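Local coordinates for protein 3-oxosteroid 1-dehydrogenase (Sterolibacterium denitrificans, PDB 7P18) that probably uses a bound FAD to introduce a 1,2 double bond into the A ring of 3-oxosteroids, passing the electrons to an acceptor, at residues A52-N57 with Y115-Q120; T72-A77 with D85-Y90; W319-P324 with G540-P545. All blocks are in the same frame, centred on the assembly; numbering follows the deposited sequence.

Contact 1 (A52-N57 with Y115-Q120); sequences AVWIPN and YPDYYQ. With FAD (flavin-adenine dinucleotide), chain C.
Trp54 and Asp117 join the two segments through a single hydrogen bond: the indole NE1 gives its hydrogen to Asp117 OD1 at 2.9 Å, with an N-H...O angle of 169°. Seen from the indole the geometry is regular, because the oxygen sits at the ring edge, practically in the ring plane. Seen from the aspartate it is not, since the donor comes from well above the carboxylate plane, and the ring and carboxylate planes stand 62° apart. Trp54 reaches across because its CG is anti to the backbone N (chi1 -175°), which carries the indole away from the strand towards the loop. The other oxygen, Asp117 OD2, forms a salt bridge with Arg130 and accepts the backbone N-H of Lys126, so the buried carboxylate is held by three partners and is likely to stay charged.

Trp54 belongs to the short strand 53-54, which pairs antiparallel with strand 131-138, whereas 115-120 is an irregular loop after strand 109-111 of the same sheet. A phenylalanine in place of Trp54 would probably leave Asp117 OD1 without its N-H donor and loosen the tie between strand and loop.

Pro56 CG lies 3.3 Å above the indole plane, towards the rim of one face. Within the loop, Gln120 donates from NE2 to Asp117 O at 2.9 Å, fastening the backbone that bears the carboxylate. Two residues before Trp54, the backbone of Ala52 pairs with the flavin at both polar groups: its N donates to FAD O4 and its O accepts from FAD N3, each at 3.1 Å. Ala52 and Tyr115, one from each segment, also line the pocket that holds androsta-1,4-diene-3,17-dione.

Contact 2 (T72-A77 with D85-Y90); sequences TYLKAA and DRLLAY
Leu74 and Leu87 account for most of the buried surface here, 65 and 69 Å² of 167 Å² in all, and their CA atoms, 7.0 Å apart, are the nearest pair across the two helices. Each points its CB toward the partner helix. Leu87 CD2 packs on Leu74 CB at 4.3 Å, while its other methyl, CD1, lies 4.0 Å from Lys75 CG and thus rests on the aliphatic base of the lysine. With CG anti to its carbonyl carbon (chi1 -56°), Leu87 presents both methyls to this patch. Tyr90, three residues on, adds a smaller contact: its CD2 meets Leu74 CD1 at 4.3 Å, the methyl approaching the ring obliquely.

The segments run largely antiparallel, at 141°, with axes 10.5 Å apart, as expected of the helical hairpin formed by helices 67-78 and 84-104, which a short connection links. Polar ends turn elsewhere: Lys75 NZ forms a salt bridge with Glu84, and Tyr90 OH goes to Trp54 O. The join is made almost wholly by carbon atoms, consistent with cohesion by dispersion and, on the buried side, by exclusion of water.

Contact 3 (W319-P324 with G540-P545); sequences WAWWVP and GGTLGP. With FAD (flavin-adenine dinucleotide), chain C.
Trp321 and Thr542 meet where the antiparallel sheet containing strand 320-326 comes up against the loop leading into helix 543-559, at the flavin of this Rossmann-fold flavoprotein of the FAD-dependent oxidoreductase 2 family. The main contact across the segments is a CH-pi contact in which Thr542 CG2 stands 3.5 Å from the centroid of the Trp321 six-membered ring, only 10° off the ring normal. The methyl is therefore over the middle of the face. Trp321 is the centre of an inverse gamma turn, and its CG, anti to the carbonyl carbon, turns the indole face onto that methyl. Beside this contact, Trp321 CH2 touches Gly541 O at 3.8 Å, the oxygen lying oblique to the ring. Tyr536 also meets the indole, the two ring planes being steeply inclined.

The hydrogen bonds of the segment 540-545 go to the cofactor. FAD O2 is gripped by two backbone donors, Thr542 N at 3.0 Å and Leu543 N at 2.8 Å, the latter nearly straight at 171°. Because helix 543-559 begins here, the positive end of the helix dipole may help to stabilise negative charge developing around N1 and O2 of the reduced flavin. Gly540 N is hydrogen-bonded to the steroid, so neighbouring peptides serve both bound molecules.

At Gly540 the positive phi would push any CB into the carbonyl oxygen of the residue before it, and on Gly544 a CB would collide with Gly540 O, which accepts the Gly544 N-H.

The threonine divides its two branches between protein and cofactor. While Thr542 CG2 faces the indole, Thr542 OG1 is placed between the backbone N and the carbonyl carbon (chi1 89°), where it donates to FAD N1 at 2.8 Å and accepts from the ribityl FAD O3' at 2.7 Å.

All three contacts lie in the FAD-binding part of the chain. Along it, contact 2 is nested inside the loop closed by contact 1, and contact 3 follows both. The centres of contacts 1 and 2, and of contacts 1 and 3, are about 13 Å apart; those of contacts 2 and 3 about 16 Å. Tyr90 OH of the hairpin bonds to Trp54 O (2.6 Å), Tyr73 OH to Tyr119 N, and Trp54 N to Gly540 O (3.1 Å). Tyr90 also packs on Gly544 and Pro545 at the start of helix 543-559. Contacts 1 and 3 both touch FAD and the steroid, whereas the hairpin, about 8 Å from FAD at the nearest atoms of Tyr90, joins the cofactor site as a second shell.

Contact 1 (A52-N57 with Y115-Q120)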
loop_
_atom_site.group_PDB
_atom_site.type_symbol
_atom_site.label_atom_id
_atom_site.label_comp_id
_atom_site.label_asym_id
_atom_site.label_seq_id
_atom_site.Cartn_x
_atom_site.Cartn_y
_atom_site.Cartn_z
ATOM N N ALA A 52 1.951 5.436 5.098
ATOM C CA ALA A 52 1.458 5.155 6.456
ATOM C C ALA A 52 2.153 3.916 7.009
ATOM O O ALA A 52 2.408 2.978 6.230
ATOM C CB ALA A 52 -0.021 4.987 6.427
ATOM N N VAL A 53 2.420 3.913 8.316
ATOM C CA VAL A 53 2.970 2.736 9.060
ATOM C C VAL A 53 2.086 2.493 10.280
ATOM O O VAL A 53 1.637 3.458 10.930
ATOM C CB VAL A 53 4.445 2.916 9.436
ATOM C CG1 VAL A 53 5.327 2.932 8.209
ATOM C CG2 VAL A 53 4.673 4.174 10.278
ATOM N N TRP A 54 1.781 1.216 10.548
ATOM C CA TRP A 54 0.851 0.827 11.625
ATOM C C TRP A 54 1.687 0.444 12.852
ATOM O O TRP A 54 2.308 -0.619 12.851
ATOM C CB TRP A 54 -0.066 -0.297 11.172
ATOM C CG TRP A 54 -1.105 -0.649 12.180
ATOM C CD1 TRP A 54 -2.253 0.039 12.444
ATOM C CD2 TRP A 54 -1.124 -1.804 13.034
ATOM N NE1 TRP A 54 -2.994 -0.632 13.359
ATOM C CE2 TRP A 54 -2.314 -1.748 13.770
ATOM C CE3 TRP A 54 -0.248 -2.868 13.254
ATOM C CZ2 TRP A 54 -2.654 -2.703 14.729
ATOM C CZ3 TRP A 54 -0.592 -3.825 14.183
ATOM C CH2 TRP A 54 -1.771 -3.736 14.921
ATOM N N ILE A 55 1.739 1.349 13.823
ATOM C CA ILE A 55 2.699 1.277 14.957
ATOM C C ILE A 55 1.883 1.260 16.241
ATOM O O ILE A 55 1.608 2.291 16.858
ATOM C CB ILE A 55 3.718 2.440 14.940
ATOM C CG1 ILE A 55 4.320 2.699 13.559
ATOM C CG2 ILE A 55 4.800 2.182 15.989
ATOM C CD1 ILE A 55 5.270 1.603 13.064
ATOM N N PRO A 56 1.526 0.068 16.736
ATOM C CA PRO A 56 0.794 0.006 17.996
ATOM C C PRO A 56 1.701 0.596 19.091
ATOM O O PRO A 56 2.885 0.389 19.061
ATOM C CB PRO A 56 0.493 -1.475 18.193
ATOM C CG PRO A 56 0.650 -2.061 16.784
ATOM C CD PRO A 56 1.756 -1.263 16.139
ATOM N N ASN A 57 1.063 1.272 20.039
ATOM C CA ASN A 57 1.689 1.725 21.305
ATOM C C ASN A 57 2.826 2.691 20.982
ATOM O O ASN A 57 3.854 2.722 21.747
ATOM C CB ASN A 57 2.159 0.542 22.140
ATOM C CG ASN A 57 2.367 0.897 23.605
ATOM O OD1 ASN A 57 1.756 1.849 24.163
ATOM N ND2 ASN A 57 3.200 0.079 24.227
ATOM N N TYR A 115 -7.735 7.762 12.751
ATOM C CA TYR A 115 -7.758 6.692 11.717
ATOM C C TYR A 115 -7.923 5.366 12.448
ATOM O O TYR A 115 -6.973 4.882 13.027
ATOM C CB TYR A 115 -6.472 6.706 10.909
ATOM C CG TYR A 115 -6.594 6.162 9.510
ATOM C CD1 TYR A 115 -7.452 5.111 9.182
ATOM C CD2 TYR A 115 -5.818 6.713 8.517
ATOM C CE1 TYR A 115 -7.553 4.656 7.867
ATOM C CE2 TYR A 115 -5.923 6.284 7.201
ATOM C CZ TYR A 115 -6.769 5.245 6.884
ATOM O OH TYR A 115 -6.806 4.894 5.560
ATOM N N PRO A 116 -9.118 4.745 12.460
ATOM C CA PRO A 116 -9.332 3.530 13.233
ATOM C C PRO A 116 -8.619 2.311 12.658
ATOM O O PRO A 116 -8.421 2.242 11.444
ATOM C CB PRO A 116 -10.847 3.286 13.160
ATOM C CG PRO A 116 -11.384 4.589 12.626
ATOM C CD PRO A 116 -10.316 5.122 11.724
ATOM N N ASP A 117 -8.230 1.392 13.551
ATOM C CA ASP A 117 -7.793 0.034 13.134
ATOM C C ASP A 117 -8.884 -0.597 12.246
ATOM O O ASP A 117 -10.080 -0.301 12.407
ATOM C CB ASP A 117 -7.495 -0.831 14.345
ATOM C CG ASP A 117 -6.238 -0.420 15.090
ATOM O OD1 ASP A 117 -5.428 0.364 14.527
ATOM O OD2 ASP A 117 -6.086 -0.900 16.215
ATOM N N TYR A 118 -8.498 -1.486 11.334
ATOM C CA TYR A 118 -9.453 -2.004 10.311
ATOM C C TYR A 118 -10.458 -2.999 10.873
ATOM O O TYR A 118 -11.446 -3.262 10.202
ATOM C CB TYR A 118 -8.655 -2.561 9.130
ATOM C CG TYR A 118 -8.079 -1.504 8.215
ATOM C CD1 TYR A 118 -8.051 -0.147 8.533
ATOM C CD2 TYR A 118 -7.528 -1.877 7.004
ATOM C CE1 TYR A 118 -7.487 0.793 7.686
ATOM C CE2 TYR A 118 -6.979 -0.952 6.136
ATOM C CZ TYR A 118 -6.979 0.391 6.460
ATOM O OH TYR A 118 -6.401 1.266 5.575
ATOM N N TYR A 119 -10.171 -3.676 11.987
ATOM C CA TYR A 119 -11.010 -4.771 12.502
ATOM C C TYR A 119 -11.553 -4.374 13.879
ATOM O O TYR A 119 -11.034 -4.818 14.912
ATOM C CB TYR A 119 -10.235 -6.089 12.584
ATOM C CG TYR A 119 -9.568 -6.556 11.316
ATOM C CD1 TYR A 119 -10.272 -6.745 10.128
ATOM C CD2 TYR A 119 -8.220 -6.849 11.308
ATOM C CE1 TYR A 119 -9.622 -7.175 8.968
ATOM C CE2 TYR A 119 -7.572 -7.287 10.165
ATOM C CZ TYR A 119 -8.288 -7.504 9.005
ATOM O OH TYR A 119 -7.610 -7.948 7.907
ATOM N N GLN A 120 -12.548 -3.486 13.905
ATOM C CA GLN A 120 -13.045 -2.927 15.178
ATOM C C GLN A 120 -13.725 -4.048 15.987
ATOM O O GLN A 120 -13.835 -3.900 17.218
ATOM C CB GLN A 120 -14.007 -1.774 14.912
ATOM C CG GLN A 120 -13.299 -0.524 14.412
ATOM C CD GLN A 120 -12.350 0.070 15.419
ATOM O OE1 GLN A 120 -12.727 0.321 16.547
ATOM N NE2 GLN A 120 -11.086 0.253 15.019
HETATM P PA FAD C . 8.739 -1.688 -3.060
HETATM O O1A FAD C . 8.379 -0.463 -2.300
HETATM O O2A FAD C . 7.964 -1.831 -4.343
HETATM O O5B FAD C . 10.296 -1.624 -3.344
HETATM C C5B FAD C . 10.922 -2.723 -4.058
HETATM C C4B FAD C . 12.009 -2.159 -4.920
HETATM O O4B FAD C . 12.862 -3.246 -5.370
HETATM C C3B FAD C . 11.541 -1.422 -6.193
HETATM O O3B FAD C . 12.156 -0.143 -6.302
HETATM C C2B FAD C . 11.946 -2.372 -7.323
HETATM O O2B FAD C . 12.120 -1.710 -8.569
HETATM C C1B FAD C . 13.174 -3.059 -6.726
HETATM N N9A FAD C . 13.518 -4.343 -7.338
HETATM C C8A FAD C . 12.692 -5.294 -7.865
HETATM N N7A FAD C . 13.360 -6.295 -8.433
HETATM C C5A FAD C . 14.697 -5.988 -8.215
HETATM C C6A FAD C . 15.897 -6.648 -8.558
HETATM N N6A FAD C . 15.960 -7.773 -9.280
HETATM N N1A FAD C . 17.054 -6.060 -8.186
HETATM C C2A FAD C . 16.996 -4.913 -7.504
HETATM N N3A FAD C . 15.935 -4.162 -7.190
HETATM C C4A FAD C . 14.801 -4.786 -7.556
HETATM N N1 FAD C . 1.051 0.124 2.369
HETATM C C2 FAD C . 1.079 0.628 3.624
HETATM O O2 FAD C . 1.430 -0.077 4.587
HETATM N N3 FAD C . 0.764 1.903 3.875
HETATM C C4 FAD C . 0.131 2.702 2.946
HETATM O O4 FAD C . -0.030 3.889 3.209
HETATM C C4X FAD C . 0.043 2.214 1.614
HETATM N N5 FAD C . -0.521 2.964 0.682
HETATM C C5X FAD C . -0.516 2.487 -0.608
HETATM C C6 FAD C . -1.026 3.307 -1.641
HETATM C C7 FAD C . -0.924 2.940 -2.977
HETATM C C7M FAD C . -1.448 3.848 -4.070
HETATM C C8 FAD C . -0.250 1.751 -3.306
HETATM C C8M FAD C . -0.098 1.337 -4.759
HETATM C C9 FAD C . 0.176 0.903 -2.304
HETATM C C9A FAD C . 0.108 1.265 -0.945
HETATM N N10 FAD C . 0.552 0.432 0.095
HETATM C C10 FAD C . 0.564 0.889 1.406
HETATM C "C1'" FAD C . 1.257 -0.820 -0.198
HETATM C "C2'" FAD C . 2.782 -0.574 -0.174
HETATM O "O2'" FAD C . 3.180 0.495 -1.031
HETATM C "C3'" FAD C . 3.595 -1.832 -0.524
HETATM O "O3'" FAD C . 3.021 -3.010 0.046
HETATM C "C4'" FAD C . 5.044 -1.665 -0.115
HETATM O "O4'" FAD C . 5.526 -0.464 -0.700
HETATM C "C5'" FAD C . 5.934 -2.826 -0.505
HETATM O "O5'" FAD C . 7.273 -2.445 -0.135
HETATM P P FAD C . 8.513 -3.311 -0.622
HETATM O O1P FAD C . 9.657 -2.577 -0.066
HETATM O O2P FAD C . 8.325 -4.746 -0.413
HETATM O O3P FAD C . 8.519 -3.064 -2.240
#

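Contact 2 (T72-A77 with D85-Y90)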
loop_
_atom_site.group_PDB
_atom_site.type_symbol
_atom_site.label_atom_id
_atom_site.label_comp_id
_atom_site.label_asym_id
_atom_site.label_seq_id
_atom_site.Cartn_x
_atom_site.Cartn_y
_atom_site.Cartn_z
ATOM N N THR A 72 -2.945 -9.192 21.497
ATOM C CA THR A 72 -4.296 -9.780 21.430
ATOM C C THR A 72 -4.874 -9.578 20.022
ATOM O O THR A 72 -5.353 -10.535 19.398
ATOM C CB THR A 72 -5.165 -9.206 22.548
ATOM O OG1 THR A 72 -4.650 -9.720 23.786
ATOM C CG2 THR A 72 -6.617 -9.576 22.378
ATOM N N TYR A 73 -4.833 -8.347 19.552
ATOM C CA TYR A 73 -5.311 -7.956 18.206
ATOM C C TYR A 73 -4.567 -8.744 17.117
ATOM O O TYR A 73 -5.261 -9.308 16.262
ATOM C CB TYR A 73 -5.178 -6.461 18.043
ATOM C CG TYR A 73 -5.771 -5.895 16.784
ATOM C CD1 TYR A 73 -7.142 -5.756 16.646
ATOM C CD2 TYR A 73 -4.966 -5.462 15.748
ATOM C CE1 TYR A 73 -7.711 -5.193 15.505
ATOM C CE2 TYR A 73 -5.520 -4.899 14.610
ATOM C CZ TYR A 73 -6.888 -4.727 14.497
ATOM O OH TYR A 73 -7.444 -4.161 13.360
ATOM N N LEU A 74 -3.237 -8.772 17.122
ATOM C CA LEU A 74 -2.469 -9.495 16.069
ATOM C C LEU A 74 -2.716 -11.007 16.143
ATOM O O LEU A 74 -2.804 -11.647 15.091
ATOM C CB LEU A 74 -0.987 -9.135 16.134
ATOM C CG LEU A 74 -0.653 -7.730 15.637
ATOM C CD1 LEU A 74 0.839 -7.557 15.622
ATOM C CD2 LEU A 74 -1.268 -7.519 14.244
ATOM N N LYS A 75 -2.834 -11.603 17.334
ATOM C CA LYS A 75 -3.107 -13.055 17.431
ATOM C C LYS A 75 -4.504 -13.315 16.866
ATOM O O LYS A 75 -4.683 -14.263 16.117
ATOM C CB LYS A 75 -2.959 -13.558 18.879
ATOM C CG LYS A 75 -1.514 -13.670 19.329
ATOM C CD LYS A 75 -1.416 -14.066 20.794
ATOM C CE LYS A 75 -1.900 -15.483 21.041
ATOM N NZ LYS A 75 -0.972 -16.457 20.418
ATOM N N ALA A 76 -5.467 -12.478 17.174
ATOM C CA ALA A 76 -6.838 -12.612 16.648
ATOM C C ALA A 76 -6.804 -12.461 15.126
ATOM O O ALA A 76 -7.477 -13.244 14.445
ATOM C CB ALA A 76 -7.753 -11.609 17.293
ATOM N N ALA A 77 -6.025 -11.524 14.593
ATOM C CA ALA A 77 -6.077 -11.204 13.150
ATOM C C ALA A 77 -5.317 -12.266 12.359
ATOM O O ALA A 77 -5.741 -12.563 11.219
ATOM C CB ALA A 77 -5.541 -9.835 12.891
ATOM N N ASP A 85 6.597 -15.452 17.973
ATOM C CA ASP A 85 7.803 -14.643 18.274
ATOM C C ASP A 85 7.972 -13.543 17.217
ATOM O O ASP A 85 8.576 -12.512 17.536
ATOM C CB ASP A 85 9.069 -15.477 18.464
ATOM C CG ASP A 85 9.578 -16.255 17.275
ATOM O OD1 ASP A 85 8.868 -16.303 16.244
ATOM O OD2 ASP A 85 10.694 -16.845 17.387
ATOM N N ARG A 86 7.487 -13.738 15.999
ATOM C CA ARG A 86 7.514 -12.662 14.978
ATOM C C ARG A 86 6.518 -11.561 15.353
ATOM O O ARG A 86 6.814 -10.411 15.095
ATOM C CB ARG A 86 7.142 -13.217 13.601
ATOM C CG ARG A 86 8.166 -14.172 13.015
ATOM C CD ARG A 86 7.691 -14.759 11.714
ATOM N NE ARG A 86 7.599 -13.705 10.700
ATOM C CZ ARG A 86 6.883 -13.802 9.563
ATOM N NH1 ARG A 86 6.162 -14.876 9.287
ATOM N NH2 ARG A 86 6.867 -12.769 8.733
ATOM N N LEU A 87 5.337 -11.901 15.846
ATOM C CA LEU A 87 4.359 -10.898 16.333
ATOM C C LEU A 87 4.959 -10.123 17.514
ATOM O O LEU A 87 4.838 -8.868 17.527
ATOM C CB LEU A 87 3.062 -11.564 16.771
ATOM C CG LEU A 87 2.352 -12.430 15.722
ATOM C CD1 LEU A 87 1.076 -12.967 16.315
ATOM C CD2 LEU A 87 2.050 -11.644 14.483
ATOM N N LEU A 88 5.576 -10.827 18.473
ATOM C CA LEU A 88 6.217 -10.147 19.635
ATOM C C LEU A 88 7.289 -9.195 19.120
ATOM O O LEU A 88 7.367 -8.061 19.588
ATOM C CB LEU A 88 6.826 -11.179 20.590
ATOM C CG LEU A 88 5.831 -12.173 21.192
ATOM C CD1 LEU A 88 6.567 -13.282 21.943
ATOM C CD2 LEU A 88 4.836 -11.473 22.097
ATOM N N ALA A 89 8.109 -9.665 18.187
ATOM C CA ALA A 89 9.235 -8.881 17.638
ATOM C C ALA A 89 8.709 -7.623 16.930
ATOM O O ALA A 89 9.312 -6.525 17.071
ATOM C CB ALA A 89 10.049 -9.762 16.736
ATOM N N TYR A 90 7.613 -7.752 16.184
ATOM C CA TYR A 90 7.016 -6.591 15.462
ATOM C C TYR A 90 6.602 -5.525 16.486
ATOM O O TYR A 90 6.890 -4.331 16.325
ATOM C CB TYR A 90 5.831 -6.993 14.583
ATOM C CG TYR A 90 5.282 -5.793 13.857
ATOM C CD1 TYR A 90 6.000 -5.230 12.808
ATOM C CD2 TYR A 90 4.114 -5.168 14.239
ATOM C CE1 TYR A 90 5.539 -4.104 12.133
ATOM C CE2 TYR A 90 3.656 -4.027 13.591
ATOM C CZ TYR A 90 4.376 -3.499 12.528
ATOM O OH TYR A 90 3.953 -2.403 11.842
#

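Contact 3 (W319-P324 with G540-P545)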
loop_
_atom_site.group_PDB
_atom_site.type_symbol
_atom_site.label_atom_id
_atom_site.label_comp_id
_atom_site.label_asym_id
_atom_site.label_seq_id
_atom_site.Cartn_x
_atom_site.Cartn_y
_atom_site.Cartn_z
ATOM N N TRP A 319 -1.816 -15.415 -1.602
ATOM C CA TRP A 319 -2.441 -14.139 -1.164
ATOM C C TRP A 319 -1.746 -12.931 -1.800
ATOM O O TRP A 319 -0.500 -12.892 -1.905
ATOM C CB TRP A 319 -2.438 -14.036 0.376
ATOM C CG TRP A 319 -3.620 -14.736 0.965
ATOM C CD1 TRP A 319 -3.806 -16.075 1.040
ATOM C CD2 TRP A 319 -4.852 -14.153 1.394
ATOM N NE1 TRP A 319 -5.026 -16.373 1.551
ATOM C CE2 TRP A 319 -5.691 -15.211 1.795
ATOM C CE3 TRP A 319 -5.305 -12.841 1.562
ATOM C CZ2 TRP A 319 -6.968 -15.014 2.304
ATOM C CZ3 TRP A 319 -6.564 -12.644 2.084
ATOM C CH2 TRP A 319 -7.380 -13.705 2.448
ATOM N N ALA A 320 -2.533 -11.922 -2.166
ATOM C CA ALA A 320 -2.017 -10.606 -2.567
ATOM C C ALA A 320 -2.641 -9.564 -1.636
ATOM O O ALA A 320 -3.697 -9.842 -0.996
ATOM C CB ALA A 320 -2.299 -10.302 -4.028
ATOM N N TRP A 321 -2.034 -8.401 -1.614
ATOM C CA TRP A 321 -2.611 -7.229 -0.937
ATOM C C TRP A 321 -3.689 -6.664 -1.880
ATOM O O TRP A 321 -3.407 -5.696 -2.593
ATOM C CB TRP A 321 -1.535 -6.217 -0.582
ATOM C CG TRP A 321 -0.419 -6.667 0.328
ATOM C CD1 TRP A 321 0.892 -6.805 -0.004
ATOM C CD2 TRP A 321 -0.462 -6.797 1.761
ATOM N NE1 TRP A 321 1.659 -7.064 1.110
ATOM C CE2 TRP A 321 0.841 -7.114 2.199
ATOM C CE3 TRP A 321 -1.484 -6.770 2.695
ATOM C CZ2 TRP A 321 1.149 -7.287 3.547
ATOM C CZ3 TRP A 321 -1.195 -6.959 4.026
ATOM C CH2 TRP A 321 0.111 -7.218 4.442
ATOM N N TRP A 322 -4.858 -7.287 -1.907
ATOM C CA TRP A 322 -5.920 -6.930 -2.897
ATOM C C TRP A 322 -6.316 -5.458 -2.709
ATOM O O TRP A 322 -6.306 -4.921 -1.553
ATOM C CB TRP A 322 -7.156 -7.825 -2.808
ATOM C CG TRP A 322 -6.881 -9.291 -2.782
ATOM C CD1 TRP A 322 -7.136 -10.152 -1.763
ATOM C CD2 TRP A 322 -6.332 -10.082 -3.865
ATOM N NE1 TRP A 322 -6.766 -11.423 -2.133
ATOM C CE2 TRP A 322 -6.225 -11.398 -3.387
ATOM C CE3 TRP A 322 -5.874 -9.796 -5.151
ATOM C CZ2 TRP A 322 -5.739 -12.442 -4.180
ATOM C CZ3 TRP A 322 -5.325 -10.816 -5.912
ATOM C CH2 TRP A 322 -5.289 -12.129 -5.436
ATOM N N VAL A 323 -6.650 -4.800 -3.814
ATOM C CA VAL A 323 -7.423 -3.528 -3.806
ATOM C C VAL A 323 -8.334 -3.549 -5.032
ATOM O O VAL A 323 -7.876 -3.895 -6.122
ATOM C CB VAL A 323 -6.511 -2.291 -3.741
ATOM C CG1 VAL A 323 -5.648 -2.056 -4.973
ATOM C CG2 VAL A 323 -7.270 -1.020 -3.398
ATOM N N PRO A 324 -9.607 -3.111 -4.935
ATOM C CA PRO A 324 -10.413 -2.865 -6.133
ATOM C C PRO A 324 -9.689 -1.785 -6.936
ATOM O O PRO A 324 -9.267 -0.816 -6.374
ATOM C CB PRO A 324 -11.788 -2.390 -5.614
ATOM C CG PRO A 324 -11.530 -1.954 -4.192
ATOM C CD PRO A 324 -10.362 -2.814 -3.711
ATOM N N GLY A 540 -1.076 1.180 7.045
ATOM C CA GLY A 540 0.348 0.948 7.370
ATOM C C GLY A 540 0.697 -0.476 7.697
ATOM O O GLY A 540 1.842 -0.701 8.156
ATOM N N GLY A 541 -0.193 -1.410 7.397
ATOM C CA GLY A 541 0.019 -2.834 7.676
ATOM C C GLY A 541 0.951 -3.520 6.692
ATOM O O GLY A 541 1.291 -4.661 6.977
ATOM N N THR A 542 1.456 -2.861 5.626
ATOM C CA THR A 542 2.538 -3.436 4.767
ATOM C C THR A 542 3.856 -2.685 5.038
ATOM O O THR A 542 4.894 -3.328 5.095
ATOM C CB THR A 542 2.206 -3.455 3.248
ATOM O OG1 THR A 542 2.602 -2.253 2.605
ATOM C CG2 THR A 542 0.732 -3.630 3.012
ATOM N N LEU A 543 3.829 -1.368 5.100
ATOM C CA LEU A 543 5.048 -0.574 5.292
ATOM C C LEU A 543 5.572 -0.647 6.737
ATOM O O LEU A 543 6.803 -0.582 6.895
ATOM C CB LEU A 543 4.789 0.861 4.863
ATOM C CG LEU A 543 4.587 1.075 3.359
ATOM C CD1 LEU A 543 4.120 2.511 3.132
ATOM C CD2 LEU A 543 5.875 0.852 2.580
ATOM N N GLY A 544 4.710 -0.689 7.742
ATOM C CA GLY A 544 5.153 -0.901 9.135
ATOM C C GLY A 544 6.044 -2.135 9.208
ATOM O O GLY A 544 7.196 -2.071 9.657
ATOM N N PRO A 545 5.544 -3.292 8.740
ATOM C CA PRO A 545 6.354 -4.509 8.718
ATOM C C PRO A 545 7.625 -4.396 7.884
ATOM O O PRO A 545 8.649 -4.911 8.326
ATOM C CB PRO A 545 5.372 -5.561 8.209
ATOM C CG PRO A 545 4.031 -5.067 8.761
ATOM C CD PRO A 545 4.121 -3.578 8.493
HETATM P PA FAD C . 8.739 -1.688 -3.060
HETATM O O1A FAD C . 8.379 -0.463 -2.300
HETATM O O2A FAD C . 7.964 -1.831 -4.343
HETATM O O5B FAD C . 10.296 -1.624 -3.344
HETATM C C5B FAD C . 10.922 -2.723 -4.058
HETATM C C4B FAD C . 12.009 -2.159 -4.920
HETATM O O4B FAD C . 12.862 -3.246 -5.370
HETATM C C3B FAD C . 11.541 -1.422 -6.193
HETATM O O3B FAD C . 12.156 -0.143 -6.302
HETATM C C2B FAD C . 11.946 -2.372 -7.323
HETATM O O2B FAD C . 12.120 -1.710 -8.569
HETATM C C1B FAD C . 13.174 -3.059 -6.726
HETATM N N9A FAD C . 13.518 -4.343 -7.338
HETATM C C8A FAD C . 12.692 -5.294 -7.865
HETATM N N7A FAD C . 13.360 -6.295 -8.433
HETATM C C5A FAD C . 14.697 -5.988 -8.215
HETATM C C6A FAD C . 15.897 -6.648 -8.558
HETATM N N6A FAD C . 15.960 -7.773 -9.280
HETATM N N1A FAD C . 17.054 -6.060 -8.186
HETATM C C2A FAD C . 16.996 -4.913 -7.504
HETATM N N3A FAD C . 15.935 -4.162 -7.190
HETATM C C4A FAD C . 14.801 -4.786 -7.556
HETATM N N1 FAD C . 1.051 0.124 2.369
HETATM C C2 FAD C . 1.079 0.628 3.624
HETATM O O2 FAD C . 1.430 -0.077 4.587
HETATM N N3 FAD C . 0.764 1.903 3.875
HETATM C C4 FAD C . 0.131 2.702 2.946
HETATM O O4 FAD C . -0.030 3.889 3.209
HETATM C C4X FAD C . 0.043 2.214 1.614
HETATM N N5 FAD C . -0.521 2.964 0.682
HETATM C C5X FAD C . -0.516 2.487 -0.608
HETATM C C6 FAD C . -1.026 3.307 -1.641
HETATM C C7 FAD C . -0.924 2.940 -2.977
HETATM C C7M FAD C . -1.448 3.848 -4.070
HETATM C C8 FAD C . -0.250 1.751 -3.306
HETATM C C8M FAD C . -0.098 1.337 -4.759
HETATM C C9 FAD C . 0.176 0.903 -2.304
HETATM C C9A FAD C . 0.108 1.265 -0.945
HETATM N N10 FAD C . 0.552 0.432 0.095
HETATM C C10 FAD C . 0.564 0.889 1.406
HETATM C "C1'" FAD C . 1.257 -0.820 -0.198
HETATM C "C2'" FAD C . 2.782 -0.574 -0.174
HETATM O "O2'" FAD C . 3.180 0.495 -1.031
HETATM C "C3'" FAD C . 3.595 -1.832 -0.524
HETATM O "O3'" FAD C . 3.021 -3.010 0.046
HETATM C "C4'" FAD C . 5.044 -1.665 -0.115
HETATM O "O4'" FAD C . 5.526 -0.464 -0.700
HETATM C "C5'" FAD C . 5.934 -2.826 -0.505
HETATM O "O5'" FAD C . 7.273 -2.445 -0.135
HETATM P P FAD C . 8.513 -3.311 -0.622
HETATM O O1P FAD C . 9.657 -2.577 -0.066
HETATM O O2P FAD C . 8.325 -4.746 -0.413
HETATM O O3P FAD C . 8.519 -3.064 -2.240
#